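Long-range contacts in natural cytotoxicity triggering receptor 2 (Homo sapiens, PDB 1HKF), which acts as an activating receptor of natural killer cells that may help activated cells lyse tumour cells more efficiently, the present chain being its extracellular immunoglobulin V-set domain: residues 27-32 with 83-88; 40-45 with 103-108; 96-101 with 114-119. All coordinates share one frame; numbering follows the deposited sequence.

Interaction 1 of 3, residues 27-32 with 83-88; sequences TLTVRC and FFTVTM
Leu28, Val30 and Cys32 exchange pairs of backbone hydrogen bonds with Met88, Val86 and Phe84 respectively, joining two antiparallel strands whose axes approach to 4.5 Å with their directions 161° apart. The bond from Val86 N to Val30 O, 2.7 Å, lies in the middle of this run. Non-hydrogen-bonded pairs fall between, Thr29 with Thr87 and Arg31 with Thr85, and turn their side chains to the face that meets the second subunit. There the methyls of Thr29 and Thr85 meet diagonally; each CG2, anti to its backbone N, is turned toward the other, and the contact is tight, CG2 to CG2 3.4 Å. Arg31 bends at chi2 and chi3 and lays its guanidinium off-centre over a face of the Phe83 ring, the planes 36° apart. This cation-pi contact puts Arg31 CZ 4.0 Å from the centroid of the Phe83 ring, while Arg31 NH1 reaches Phe83 CE2 at 3.4 Å. Thr85 OG1 sits in the plane of the same ring, at its edge. The face of Leu28, Val30 and Cys32 packs against the other sheet, which apolar residues suit. Val30 CB packs 4.2 Å from Val86 CB, and Cys32 CB stands over the Phe84 ring, 4.1 Å from the ring centroid, with its sulfur oblique to the ring. Thr29 OG1 bonds to Thr29 of the second subunit, and Gln26 of that subunit accepts from Arg31 N. Strand 73-78 continues the sheet beyond 83-88; across the sandwich, Trp46 and Phe117 of the other sheet cover the valines, and Cys101 takes the disulfide from Cys32.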
ATOM      1  N   THR A  27      -5.708   2.508   0.400  1.00 30.18           N
ATOM      2  CA  THR A  27      -4.908   2.188   1.573  1.00 32.12           C
ATOM      3  C   THR A  27      -3.441   2.421   1.249  1.00 32.78           C
ATOM      4  O   THR A  27      -2.951   2.028   0.178  1.00 33.24           O
ATOM      5  CB  THR A  27      -5.051   0.725   1.995  1.00 31.58           C
ATOM      6  OG1 THR A  27      -6.307   0.545   2.660  1.00 30.46           O
ATOM      7  CG2 THR A  27      -3.911   0.337   2.961  1.00 31.45           C
ATOM      8  N   LEU A  28      -2.741   3.092   2.152  1.00 33.23           N
ATOM      9  CA  LEU A  28      -1.315   3.326   1.923  1.00 32.97           C
ATOM     10  C   LEU A  28      -0.441   2.450   2.807  1.00 32.50           C
ATOM     11  O   LEU A  28      -0.696   2.333   4.009  1.00 32.99           O
ATOM     12  CB  LEU A  28      -0.941   4.758   2.210  1.00 33.60           C
ATOM     13  CG  LEU A  28       0.547   4.865   1.875  1.00 34.16           C
ATOM     14  CD1 LEU A  28       0.896   4.250   0.446  1.00 34.74           C
ATOM     15  CD2 LEU A  28       0.890   6.282   1.958  1.00 33.00           C
ATOM     16  N   THR A  29       0.593   1.875   2.201  1.00 32.35           N
ATOM     17  CA  THR A  29       1.578   1.025   2.865  1.00 31.93           C
ATOM     18  C   THR A  29       2.940   1.706   2.764  1.00 31.68           C
ATOM     19  O   THR A  29       3.357   2.080   1.660  1.00 30.68           O
ATOM     20  CB  THR A  29       1.693  -0.286   2.127  1.00 34.48           C
ATOM     21  OG1 THR A  29       0.406  -0.922   2.126  1.00 39.38           O
ATOM     22  CG2 THR A  29       2.678  -1.188   2.766  1.00 30.23           C
ATOM     23  N   VAL A  30       3.640   1.875   3.895  1.00 29.88           N
ATOM     24  CA  VAL A  30       4.992   2.462   3.869  1.00 28.41           C
ATOM     25  C   VAL A  30       5.988   1.552   4.620  1.00 28.71           C
ATOM     26  O   VAL A  30       5.796   1.230   5.805  1.00 26.15           O
ATOM     27  CB  VAL A  30       5.024   3.851   4.548  1.00 28.70           C
ATOM     28  CG1 VAL A  30       6.431   4.451   4.475  1.00 29.32           C
ATOM     29  CG2 VAL A  30       4.064   4.796   3.866  1.00 28.48           C
ATOM     30  N   ARG A  31       7.031   1.114   3.933  1.00 28.41           N
ATOM     31  CA  ARG A  31       8.052   0.297   4.552  1.00 30.68           C
ATOM     32  C   ARG A  31       9.299   1.156   4.900  1.00 32.86           C
ATOM     33  O   ARG A  31       9.755   1.981   4.073  1.00 32.01           O
ATOM     34  CB  ARG A  31       8.497  -0.788   3.603  1.00 32.18           C
ATOM     35  CG  ARG A  31       7.746  -2.031   3.766  1.00 36.37           C
ATOM     36  CD  ARG A  31       7.602  -2.660   2.422  1.00 38.20           C
ATOM     37  NE  ARG A  31       8.692  -3.587   2.136  1.00 41.24           N
ATOM     38  CZ  ARG A  31       8.557  -4.906   2.257  1.00 41.08           C
ATOM     39  NH1 ARG A  31       7.395  -5.420   2.671  1.00 41.34           N
ATOM     40  NH2 ARG A  31       9.548  -5.716   1.923  1.00 39.87           N
ATOM     41  N   CYS A  32       9.838   0.967   6.114  1.00 33.31           N
ATOM     42  CA  CYS A  32      11.055   1.665   6.555  1.00 34.00           C
ATOM     43  C   CYS A  32      11.995   0.609   7.098  1.00 32.80           C
ATOM     44  O   CYS A  32      11.671  -0.090   8.079  1.00 33.04           O
ATOM     45  CB  CYS A  32      10.726   2.741   7.601  1.00 37.72           C
ATOM     46  SG  CYS A  32       9.994   4.281   6.842  1.00 45.89           S
ATOM     47  N   PHE A  83      12.692  -4.451   8.998  1.00 29.94           N
ATOM     48  CA  PHE A  83      11.898  -3.274   8.602  1.00 29.32           C
ATOM     49  C   PHE A  83      10.563  -3.362   9.241  1.00 27.67           C
ATOM     50  O   PHE A  83      10.193  -4.440   9.713  1.00 27.75           O
ATOM     51  CB  PHE A  83      11.694  -3.200   7.069  1.00 29.96           C
ATOM     52  CG  PHE A  83      10.847  -4.330   6.497  1.00 28.39           C
ATOM     53  CD1 PHE A  83      11.432  -5.514   6.067  1.00 29.80           C
ATOM     54  CD2 PHE A  83       9.458  -4.189   6.383  1.00 29.32           C
ATOM     55  CE1 PHE A  83      10.645  -6.580   5.510  1.00 30.42           C
ATOM     56  CE2 PHE A  83       8.656  -5.206   5.846  1.00 27.29           C
ATOM     57  CZ  PHE A  83       9.246  -6.408   5.406  1.00 29.51           C
ATOM     58  N   PHE A  84       9.879  -2.225   9.317  1.00 26.31           N
ATOM     59  CA  PHE A  84       8.509  -2.180   9.787  1.00 25.16           C
ATOM     60  C   PHE A  84       7.668  -1.575   8.654  1.00 27.16           C
ATOM     61  O   PHE A  84       8.191  -0.934   7.726  1.00 26.36           O
ATOM     62  CB  PHE A  84       8.312  -1.380  11.055  1.00 25.35           C
ATOM     63  CG  PHE A  84       8.623   0.083  10.953  1.00 26.96           C
ATOM     64  CD1 PHE A  84       9.936   0.535  11.048  1.00 27.13           C
ATOM     65  CD2 PHE A  84       7.594   1.025  10.924  1.00 27.43           C
ATOM     66  CE1 PHE A  84      10.232   1.887  11.121  1.00 26.20           C
ATOM     67  CE2 PHE A  84       7.870   2.402  11.002  1.00 28.56           C
ATOM     68  CZ  PHE A  84       9.220   2.830  11.101  1.00 27.06           C
ATOM     69  N   THR A  85       6.369  -1.832   8.705  1.00 26.80           N
ATOM     70  CA  THR A  85       5.465  -1.367   7.677  1.00 25.67           C
ATOM     71  C   THR A  85       4.348  -0.605   8.314  1.00 26.01           C
ATOM     72  O   THR A  85       3.686  -1.131   9.200  1.00 25.61           O
ATOM     73  CB  THR A  85       4.767  -2.538   6.959  1.00 25.57           C
ATOM     74  OG1 THR A  85       5.748  -3.378   6.327  1.00 26.24           O
ATOM     75  CG2 THR A  85       3.812  -1.976   5.904  1.00 23.86           C
ATOM     76  N   VAL A  86       4.146   0.627   7.876  1.00 26.22           N
ATOM     77  CA  VAL A  86       3.027   1.426   8.342  1.00 27.65           C
ATOM     78  C   VAL A  86       1.862   1.255   7.308  1.00 27.89           C
ATOM     79  O   VAL A  86       2.091   1.259   6.093  1.00 28.61           O
ATOM     80  CB  VAL A  86       3.394   2.924   8.358  1.00 28.91           C
ATOM     81  CG1 VAL A  86       2.178   3.787   8.821  1.00 25.90           C
ATOM     82  CG2 VAL A  86       4.601   3.135   9.293  1.00 29.39           C
ATOM     83  N   THR A  87       0.629   1.111   7.790  1.00 28.30           N
ATOM     84  CA  THR A  87      -0.548   1.014   6.913  1.00 27.88           C
ATOM     85  C   THR A  87      -1.508   2.123   7.334  1.00 27.52           C
ATOM     86  O   THR A  87      -1.734   2.320   8.509  1.00 26.35           O
ATOM     87  CB  THR A  87      -1.240  -0.359   7.016  1.00 29.25           C
ATOM     88  OG1 THR A  87      -0.334  -1.388   6.594  1.00 27.91           O
ATOM     89  CG2 THR A  87      -2.445  -0.441   6.057  1.00 30.75           C
ATOM     90  N   MET A  88      -1.969   2.918   6.368  1.00 27.09           N
ATOM     91  CA  MET A  88      -2.952   3.992   6.598  1.00 29.49           C
ATOM     92  C   MET A  88      -4.169   3.607   5.702  1.00 28.35           C
ATOM     93  O   MET A  88      -4.052   3.484   4.470  1.00 29.35           O
ATOM     94  CB  MET A  88      -2.433   5.332   6.095  1.00 32.17           C
ATOM     95  CG  MET A  88      -1.470   6.053   7.001  1.00 36.19           C
ATOM     96  SD  MET A  88      -1.030   7.636   6.226  1.00 38.07           S
ATOM     97  CE  MET A  88      -2.139   8.693   7.025  1.00 34.80           C
TER

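Interaction 2 of 3, residues 40-45 with 103-108; sequences LYEKKG and IYRPSD
At one end of the C-F pairing of a V-set immunoglobulin domain, where strand 43-49 starts, strand 97-104 ends and the CDR1-like and CDR3-like loops run into the sheet, Tyr104 N donates an almost straight hydrogen bond to Lys43 O (3.0 Å, 175° at the hydrogen). A water bridges the same pair of residues: it accepts from Lys43 N and donates to Tyr104 O, the latter at 2.8 Å. Glu42 packs along the 103-106 segment. Its CB lies close against Tyr104 O, and its extended chain carries OE1 to 3.6 Å from Ile103 CG2, while OE2 is held by Ser112. Arg105 runs beside Glu42 in the same direction, but their charged atoms stay apart, and Arg105 NH1 is engaged by Ser110. In the loops, Pro106 offers its ring to the backbone, CG lying 3.5 Å from Tyr41 O. Gly45, with no side chain, lets the Tyr104 ring come edge-on toward its backbone, CE2 4.0 Å from Gly45 N. A long, flexible lysine suits position 44, since its methylenes can cover an isoleucine while its amine finds polar company. Folded by bends at chi2 and chi4, Lys44 lays CD 3.8 Å from Ile103 CG2, and its NZ, which also forms a salt bridge with Asp77, turns back to bond Glu42 O at 2.7 Å, in the carbonyl plane.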
ATOM      1  N   LEU A  40      18.340  -5.398  21.841  1.00 41.37           N
ATOM      2  CA  LEU A  40      17.679  -4.151  22.234  1.00 40.07           C
ATOM      3  C   LEU A  40      16.519  -3.747  21.260  1.00 39.37           C
ATOM      4  O   LEU A  40      16.670  -3.847  20.020  1.00 38.42           O
ATOM      5  CB  LEU A  40      18.732  -3.046  22.335  1.00 40.10           C
ATOM      6  CG  LEU A  40      19.415  -2.964  23.704  1.00 41.09           C
ATOM      7  CD1 LEU A  40      20.309  -1.745  23.807  1.00 39.87           C
ATOM      8  CD2 LEU A  40      18.344  -2.863  24.751  1.00 41.62           C
ATOM      9  N   TYR A  41      15.386  -3.298  21.805  1.00 36.39           N
ATOM     10  CA  TYR A  41      14.261  -2.942  20.944  1.00 34.29           C
ATOM     11  C   TYR A  41      13.982  -1.467  20.815  1.00 33.26           C
ATOM     12  O   TYR A  41      13.719  -0.780  21.790  1.00 33.25           O
ATOM     13  CB  TYR A  41      12.940  -3.619  21.355  1.00 30.86           C
ATOM     14  CG  TYR A  41      11.794  -3.339  20.346  1.00 28.52           C
ATOM     15  CD1 TYR A  41      10.778  -2.424  20.632  1.00 29.62           C
ATOM     16  CD2 TYR A  41      11.767  -3.971  19.104  1.00 28.24           C
ATOM     17  CE1 TYR A  41       9.768  -2.148  19.706  1.00 27.96           C
ATOM     18  CE2 TYR A  41      10.765  -3.706  18.164  1.00 29.36           C
ATOM     19  CZ  TYR A  41       9.774  -2.794  18.485  1.00 26.83           C
ATOM     20  OH  TYR A  41       8.799  -2.552  17.592  1.00 26.99           O
ATOM     21  N   GLU A  42      13.985  -1.002  19.574  1.00 32.71           N
ATOM     22  CA  GLU A  42      13.705   0.391  19.265  1.00 31.64           C
ATOM     23  C   GLU A  42      12.234   0.612  18.885  1.00 31.42           C
ATOM     24  O   GLU A  42      11.721   0.002  17.916  1.00 30.25           O
ATOM     25  CB  GLU A  42      14.597   0.840  18.113  1.00 31.36           C
ATOM     26  CG  GLU A  42      16.140   0.836  18.409  1.00 34.73           C
ATOM     27  CD  GLU A  42      16.950   1.406  17.223  1.00 37.05           C
ATOM     28  OE1 GLU A  42      17.131   0.703  16.174  1.00 38.00           O
ATOM     29  OE2 GLU A  42      17.380   2.575  17.323  1.00 37.34           O
ATOM     30  N   LYS A  43      11.539   1.463  19.623  1.00 30.44           N
ATOM     31  CA  LYS A  43      10.169   1.744  19.242  1.00 32.54           C
ATOM     32  C   LYS A  43      10.121   2.364  17.821  1.00 31.22           C
ATOM     33  O   LYS A  43      11.032   3.100  17.416  1.00 29.27           O
ATOM     34  CB  LYS A  43       9.536   2.671  20.251  1.00 34.81           C
ATOM     35  CG  LYS A  43       9.460   1.957  21.562  1.00 38.48           C
ATOM     36  CD  LYS A  43       8.781   2.784  22.605  1.00 41.61           C
ATOM     37  CE  LYS A  43       8.637   1.917  23.861  1.00 43.00           C
ATOM     38  NZ  LYS A  43       7.707   2.645  24.793  1.00 46.35           N
ATOM     39  N   LYS A  44       9.068   2.053  17.068  1.00 28.59           N
ATOM     40  CA  LYS A  44       8.936   2.563  15.688  1.00 26.22           C
ATOM     41  C   LYS A  44       7.741   3.482  15.707  1.00 26.31           C
ATOM     42  O   LYS A  44       6.742   3.185  16.391  1.00 28.07           O
ATOM     43  CB  LYS A  44       8.716   1.376  14.753  1.00 25.04           C
ATOM     44  CG  LYS A  44       9.760   0.213  14.920  1.00 20.58           C
ATOM     45  CD  LYS A  44      11.178   0.714  14.626  1.00 23.52           C
ATOM     46  CE  LYS A  44      12.183  -0.420  14.475  1.00 20.90           C
ATOM     47  NZ  LYS A  44      12.098  -1.361  15.668  1.00 25.76           N
ATOM     48  N   GLY A  45       7.806   4.610  15.001  1.00 25.76           N
ATOM     49  CA  GLY A  45       6.665   5.527  15.031  1.00 25.16           C
ATOM     50  C   GLY A  45       6.431   6.125  13.661  1.00 26.57           C
ATOM     51  O   GLY A  45       7.327   6.127  12.809  1.00 25.52           O
ATOM     52  N   ILE A 103      12.489   5.935  14.254  1.00 31.93           N
ATOM     53  CA  ILE A 103      12.977   4.794  15.037  1.00 31.26           C
ATOM     54  C   ILE A 103      13.711   5.439  16.229  1.00 32.02           C
ATOM     55  O   ILE A 103      14.630   6.239  16.030  1.00 30.24           O
ATOM     56  CB  ILE A 103      13.947   3.970  14.191  1.00 29.81           C
ATOM     57  CG1 ILE A 103      13.276   3.605  12.877  1.00 30.78           C
ATOM     58  CG2 ILE A 103      14.394   2.770  14.939  1.00 30.42           C
ATOM     59  CD1 ILE A 103      14.111   2.740  11.963  1.00 31.94           C
ATOM     60  N   TYR A 104      13.253   5.097  17.433  1.00 31.53           N
ATOM     61  CA  TYR A 104      13.691   5.658  18.727  1.00 31.94           C
ATOM     62  C   TYR A 104      14.571   4.715  19.562  1.00 32.91           C
ATOM     63  O   TYR A 104      14.266   3.523  19.720  1.00 32.92           O
ATOM     64  CB  TYR A 104      12.464   6.029  19.557  1.00 32.52           C
ATOM     65  CG  TYR A 104      11.506   6.936  18.840  1.00 36.03           C
ATOM     66  CD1 TYR A 104      11.696   8.319  18.857  1.00 36.02           C
ATOM     67  CD2 TYR A 104      10.413   6.417  18.117  1.00 37.70           C
ATOM     68  CE1 TYR A 104      10.832   9.169  18.173  1.00 38.45           C
ATOM     69  CE2 TYR A 104       9.537   7.254  17.416  1.00 39.18           C
ATOM     70  CZ  TYR A 104       9.757   8.630  17.448  1.00 39.73           C
ATOM     71  OH  TYR A 104       8.922   9.465  16.745  1.00 39.84           O
ATOM     72  N   ARG A 105      15.655   5.254  20.106  1.00 31.94           N
ATOM     73  CA  ARG A 105      16.609   4.486  20.929  1.00 30.66           C
ATOM     74  C   ARG A 105      16.064   4.239  22.360  1.00 29.15           C
ATOM     75  O   ARG A 105      15.358   5.091  22.920  1.00 30.44           O
ATOM     76  CB  ARG A 105      18.002   5.196  20.940  1.00 30.45           C
ATOM     77  CG  ARG A 105      18.707   5.308  19.576  1.00 31.36           C
ATOM     78  CD  ARG A 105      20.203   5.592  19.728  1.00 32.07           C
ATOM     79  NE  ARG A 105      20.861   5.984  18.472  1.00 31.39           N
ATOM     80  CZ  ARG A 105      20.836   7.215  17.962  1.00 31.28           C
ATOM     81  NH1 ARG A 105      20.195   8.188  18.604  1.00 31.15           N
ATOM     82  NH2 ARG A 105      21.447   7.473  16.822  1.00 29.94           N
ATOM     83  N   PRO A 106      16.406   3.074  22.919  1.00 29.33           N
ATOM     84  CA  PRO A 106      15.897   2.758  24.275  1.00 30.25           C
ATOM     85  C   PRO A 106      16.317   3.749  25.294  1.00 33.88           C
ATOM     86  O   PRO A 106      15.550   4.425  25.982  1.00 33.54           O
ATOM     87  CB  PRO A 106      16.437   1.349  24.526  1.00 28.04           C
ATOM     88  CG  PRO A 106      16.562   0.749  23.166  1.00 27.40           C
ATOM     89  CD  PRO A 106      17.062   1.847  22.270  1.00 27.87           C
ATOM     90  N   SER A 107      17.637   3.781  25.311  1.00 34.08           N
ATOM     91  CA  SER A 107      18.458   4.588  26.143  1.00 37.03           C
ATOM     92  C   SER A 107      17.943   5.986  26.343  1.00 38.44           C
ATOM     93  O   SER A 107      17.871   6.456  27.485  1.00 37.79           O
ATOM     94  CB  SER A 107      19.890   4.587  25.597  1.00 38.50           C
ATOM     95  OG  SER A 107      20.143   5.742  24.816  1.00 37.58           O
ATOM     96  N   ASP A 108      17.564   6.695  25.289  1.00 38.98           N
ATOM     97  CA  ASP A 108      17.096   8.051  25.582  1.00 39.65           C
ATOM     98  C   ASP A 108      15.962   8.585  24.681  1.00 40.48           C
ATOM     99  O   ASP A 108      15.660   9.785  24.715  1.00 38.94           O
ATOM    100  CB  ASP A 108      18.291   9.004  25.498  1.00 40.55           C
ATOM    101  CG  ASP A 108      18.891   9.073  24.106  1.00 41.13           C
ATOM    102  OD1 ASP A 108      18.464   8.317  23.212  1.00 40.24           O
ATOM    103  OD2 ASP A 108      19.810   9.903  23.914  1.00 44.49           O
TER
HETATM  104  O   HOH W   1      12.807   2.986  21.995  1.00 31.08           O

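Interaction 3 of 3, residues 96-101 with 114-119; sequences SGHYWC and SVRFYL
His98 is held between two side chains of the facing strand, Arg116 on one face of its imidazole and Tyr118 on the other. The guanidinium of Arg116 lies flat on the ring, its centre 3.6 Å from the imidazole centre and the planes just 4° apart. Tyr118 arrives differently: an edge-to-face pair with planes at 51°, in which its CD1 sits over the middle of the imidazole and the ring centroids of His98 and Tyr118 are 4.4 Å apart. Arg116 serves a second ring through its stem. Its CB stands squarely above the six-membered ring of Trp100, 3.6 Å from the centroid. With CG anti to the backbone N (chi1 -162°) and the chain extended to NE, the stem runs on over the indole and delivers the guanidinium to His98. Arginine suits this place because it combines an aliphatic stem with a flat cationic end. Glu49 of the adjoining strand takes both Arg116 NE, in a salt bridge, and Trp100 NE1, which probably helps to hold guanidinium and indole in place.

The other face is largely apolar, with Tyr99, Cys101, Phe117 and Leu119 buried. Tyr99 CE1 touches Leu119 CB at 3.8 Å, crossing it at a slant, and Cys101 SG lies 3.8 Å from Val115 CB while meeting the Phe117 ring at its edge. Pairs of backbone hydrogen bonds link Gly97 to Leu119, Tyr99 to Phe117 and Cys101 to Val115, the bond from Phe117 N to Tyr99 O measuring 2.7 Å. Gly97 has a positive phi, a conformation that a residue without CB adopts easily. With Cys101 disulfide-bonded to Cys32 and Tyr99 OH bonded to Asp95 O, the pairing is the F-G hairpin of a V-set domain, complete with the tyrosine corner of the Asp-X-Gly-X-Tyr-X-Cys motif.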
ATOM      1  N   SER A  96      -3.174  14.413   3.239  1.00 31.71           N
ATOM      2  CA  SER A  96      -2.067  14.899   2.443  1.00 32.02           C
ATOM      3  C   SER A  96      -1.148  15.688   3.331  1.00 31.75           C
ATOM      4  O   SER A  96      -1.597  16.384   4.240  1.00 29.58           O
ATOM      5  CB  SER A  96      -2.579  15.775   1.282  1.00 32.18           C
ATOM      6  OG  SER A  96      -2.998  14.967   0.172  1.00 33.59           O
ATOM      7  N   GLY A  97       0.146  15.586   3.079  1.00 31.38           N
ATOM      8  CA  GLY A  97       1.071  16.319   3.935  1.00 31.21           C
ATOM      9  C   GLY A  97       2.397  15.586   4.106  1.00 30.37           C
ATOM     10  O   GLY A  97       2.661  14.576   3.416  1.00 29.18           O
ATOM     11  N   HIS A  98       3.239  16.113   5.001  1.00 29.95           N
ATOM     12  CA  HIS A  98       4.572  15.530   5.251  1.00 28.33           C
ATOM     13  C   HIS A  98       4.478  14.602   6.438  1.00 26.34           C
ATOM     14  O   HIS A  98       3.825  14.916   7.425  1.00 23.07           O
ATOM     15  CB  HIS A  98       5.596  16.639   5.560  1.00 30.42           C
ATOM     16  CG  HIS A  98       6.126  17.323   4.339  1.00 31.12           C
ATOM     17  ND1 HIS A  98       5.745  18.593   3.973  1.00 32.74           N
ATOM     18  CD2 HIS A  98       6.954  16.885   3.357  1.00 33.85           C
ATOM     19  CE1 HIS A  98       6.306  18.909   2.817  1.00 33.09           C
ATOM     20  NE2 HIS A  98       7.043  17.889   2.417  1.00 33.92           N
ATOM     21  N   TYR A  99       5.158  13.476   6.336  1.00 27.09           N
ATOM     22  CA  TYR A  99       5.168  12.459   7.384  1.00 29.07           C
ATOM     23  C   TYR A  99       6.593  11.946   7.549  1.00 29.89           C
ATOM     24  O   TYR A  99       7.419  12.074   6.646  1.00 31.94           O
ATOM     25  CB  TYR A  99       4.317  11.227   6.956  1.00 28.80           C
ATOM     26  CG  TYR A  99       2.801  11.435   6.895  1.00 27.78           C
ATOM     27  CD1 TYR A  99       2.203  12.107   5.837  1.00 26.50           C
ATOM     28  CD2 TYR A  99       1.995  10.995   7.924  1.00 27.62           C
ATOM     29  CE1 TYR A  99       0.822  12.345   5.809  1.00 28.51           C
ATOM     30  CE2 TYR A  99       0.592  11.213   7.924  1.00 30.33           C
ATOM     31  CZ  TYR A  99       0.016  11.895   6.857  1.00 31.07           C
ATOM     32  OH  TYR A  99      -1.364  12.132   6.873  1.00 31.90           O
ATOM     33  N   TRP A 100       6.852  11.306   8.676  1.00 29.83           N
ATOM     34  CA  TRP A 100       8.150  10.676   8.928  1.00 28.99           C
ATOM     35  C   TRP A 100       7.909   9.348   9.602  1.00 28.42           C
ATOM     36  O   TRP A 100       7.044   9.235  10.461  1.00 26.89           O
ATOM     37  CB  TRP A 100       8.993  11.437   9.957  1.00 30.56           C
ATOM     38  CG  TRP A 100       9.446  12.810   9.610  1.00 30.59           C
ATOM     39  CD1 TRP A 100       8.708  13.947   9.669  1.00 31.50           C
ATOM     40  CD2 TRP A 100      10.755  13.188   9.226  1.00 29.46           C
ATOM     41  NE1 TRP A 100       9.486  15.021   9.345  1.00 34.18           N
ATOM     42  CE2 TRP A 100      10.754  14.579   9.069  1.00 31.83           C
ATOM     43  CE3 TRP A 100      11.948  12.480   9.003  1.00 30.76           C
ATOM     44  CZ2 TRP A 100      11.906  15.296   8.695  1.00 32.24           C
ATOM     45  CZ3 TRP A 100      13.099  13.187   8.631  1.00 29.53           C
ATOM     46  CH2 TRP A 100      13.064  14.582   8.480  1.00 31.55           C
ATOM     47  N   CYS A 101       8.663   8.345   9.199  1.00 29.03           N
ATOM     48  CA  CYS A 101       8.625   7.115   9.941  1.00 32.51           C
ATOM     49  C   CYS A 101       9.928   7.323  10.811  1.00 32.33           C
ATOM     50  O   CYS A 101      10.967   7.748  10.301  1.00 29.64           O
ATOM     51  CB  CYS A 101       8.701   5.897   9.026  1.00 34.59           C
ATOM     52  SG  CYS A 101      10.266   5.787   8.183  1.00 42.81           S
ATOM     53  N   SER A 114      15.284   8.205  10.521  1.00 34.41           N
ATOM     54  CA  SER A 114      14.016   8.815  10.205  1.00 34.17           C
ATOM     55  C   SER A 114      13.999   9.079   8.709  1.00 35.62           C
ATOM     56  O   SER A 114      15.043   9.412   8.116  1.00 36.41           O
ATOM     57  CB  SER A 114      13.873  10.093  10.975  1.00 33.88           C
ATOM     58  OG  SER A 114      14.828  10.990  10.488  1.00 37.06           O
ATOM     59  N   VAL A 115      12.829   8.893   8.083  1.00 34.97           N
ATOM     60  CA  VAL A 115      12.664   9.121   6.648  1.00 33.13           C
ATOM     61  C   VAL A 115      11.450  10.024   6.499  1.00 33.70           C
ATOM     62  O   VAL A 115      10.407   9.789   7.114  1.00 33.45           O
ATOM     63  CB  VAL A 115      12.456   7.796   5.879  1.00 33.77           C
ATOM     64  CG1 VAL A 115      12.352   8.061   4.374  1.00 32.23           C
ATOM     65  CG2 VAL A 115      13.640   6.853   6.149  1.00 29.71           C
ATOM     66  N   ARG A 116      11.615  11.090   5.715  1.00 32.88           N
ATOM     67  CA  ARG A 116      10.544  12.048   5.482  1.00 31.82           C
ATOM     68  C   ARG A 116       9.827  11.680   4.176  1.00 30.91           C
ATOM     69  O   ARG A 116      10.479  11.294   3.172  1.00 28.97           O
ATOM     70  CB  ARG A 116      11.107  13.460   5.349  1.00 31.33           C
ATOM     71  CG  ARG A 116      10.080  14.542   5.528  1.00 30.76           C
ATOM     72  CD  ARG A 116      10.617  15.918   5.071  1.00 30.86           C
ATOM     73  NE  ARG A 116       9.796  17.004   5.634  1.00 30.42           N
ATOM     74  CZ  ARG A 116       9.673  18.203   5.069  1.00 31.00           C
ATOM     75  NH1 ARG A 116      10.330  18.468   3.942  1.00 28.54           N
ATOM     76  NH2 ARG A 116       8.854  19.115   5.594  1.00 29.58           N
ATOM     77  N   PHE A 117       8.496  11.809   4.201  1.00 28.96           N
ATOM     78  CA  PHE A 117       7.673  11.480   3.025  1.00 28.92           C
ATOM     79  C   PHE A 117       6.695  12.596   2.814  1.00 27.86           C
ATOM     80  O   PHE A 117       6.350  13.291   3.774  1.00 27.24           O
ATOM     81  CB  PHE A 117       6.848  10.196   3.244  1.00 26.18           C
ATOM     82  CG  PHE A 117       7.678   8.952   3.390  1.00 28.72           C
ATOM     83  CD1 PHE A 117       8.114   8.526   4.653  1.00 26.89           C
ATOM     84  CD2 PHE A 117       8.035   8.219   2.284  1.00 26.34           C
ATOM     85  CE1 PHE A 117       8.908   7.367   4.768  1.00 26.85           C
ATOM     86  CE2 PHE A 117       8.823   7.078   2.411  1.00 29.27           C
ATOM     87  CZ  PHE A 117       9.257   6.658   3.660  1.00 25.84           C
ATOM     88  N   TYR A 118       6.285  12.778   1.560  1.00 27.62           N
ATOM     89  CA  TYR A 118       5.226  13.749   1.244  1.00 29.71           C
ATOM     90  C   TYR A 118       4.064  12.895   0.640  1.00 28.50           C
ATOM     91  O   TYR A 118       4.235  12.228  -0.428  1.00 28.15           O
ATOM     92  CB  TYR A 118       5.654  14.799   0.216  1.00 33.22           C
ATOM     93  CG  TYR A 118       4.618  15.914   0.142  1.00 37.78           C
ATOM     94  CD1 TYR A 118       4.370  16.713   1.239  1.00 42.01           C
ATOM     95  CD2 TYR A 118       3.866  16.137  -0.979  1.00 40.62           C
ATOM     96  CE1 TYR A 118       3.391  17.700   1.218  1.00 44.98           C
ATOM     97  CE2 TYR A 118       2.876  17.151  -1.012  1.00 43.21           C
ATOM     98  CZ  TYR A 118       2.653  17.909   0.081  1.00 43.68           C
ATOM     99  OH  TYR A 118       1.698  18.894   0.096  1.00 46.13           O
ATOM    100  N   LEU A 119       2.949  12.842   1.366  1.00 27.01           N
ATOM    101  CA  LEU A 119       1.761  12.082   0.912  1.00 25.67           C
ATOM    102  C   LEU A 119       0.829  13.015   0.206  1.00 25.42           C
ATOM    103  O   LEU A 119       0.426  14.052   0.754  1.00 23.57           O
ATOM    104  CB  LEU A 119       0.942  11.489   2.068  1.00 25.59           C
ATOM    105  CG  LEU A 119      -0.339  10.669   1.699  1.00 25.14           C
ATOM    106  CD1 LEU A 119       0.020   9.440   0.887  1.00 24.86           C
ATOM    107  CD2 LEU A 119      -1.030  10.192   2.951  1.00 24.88           C
TER

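Overall arrangement
The three contacts belong to one V-set beta sandwich. Interaction 1 ties strands 28-33 and 83-88 in the smaller sheet; interactions 2 and 3 lie in the larger one and share strand 97-104, which pairs with 43-49 and with 111-121. Along the chain, interactions 1 and 2 interlock, as do 2 and 3, whereas 1 closes before 3 opens. Centres of interactions 1 and 3 are about 11 Å apart, face to face across the core and joined by the Cys32-Cys101 disulfide. The centre of interaction 2 is about 18 Å from that of interaction 1 and about 19 Å from that of interaction 3, at the loop-bearing end, where Phe84 packs on Lys44 and Ile103, linking the core to the CDR-like loops.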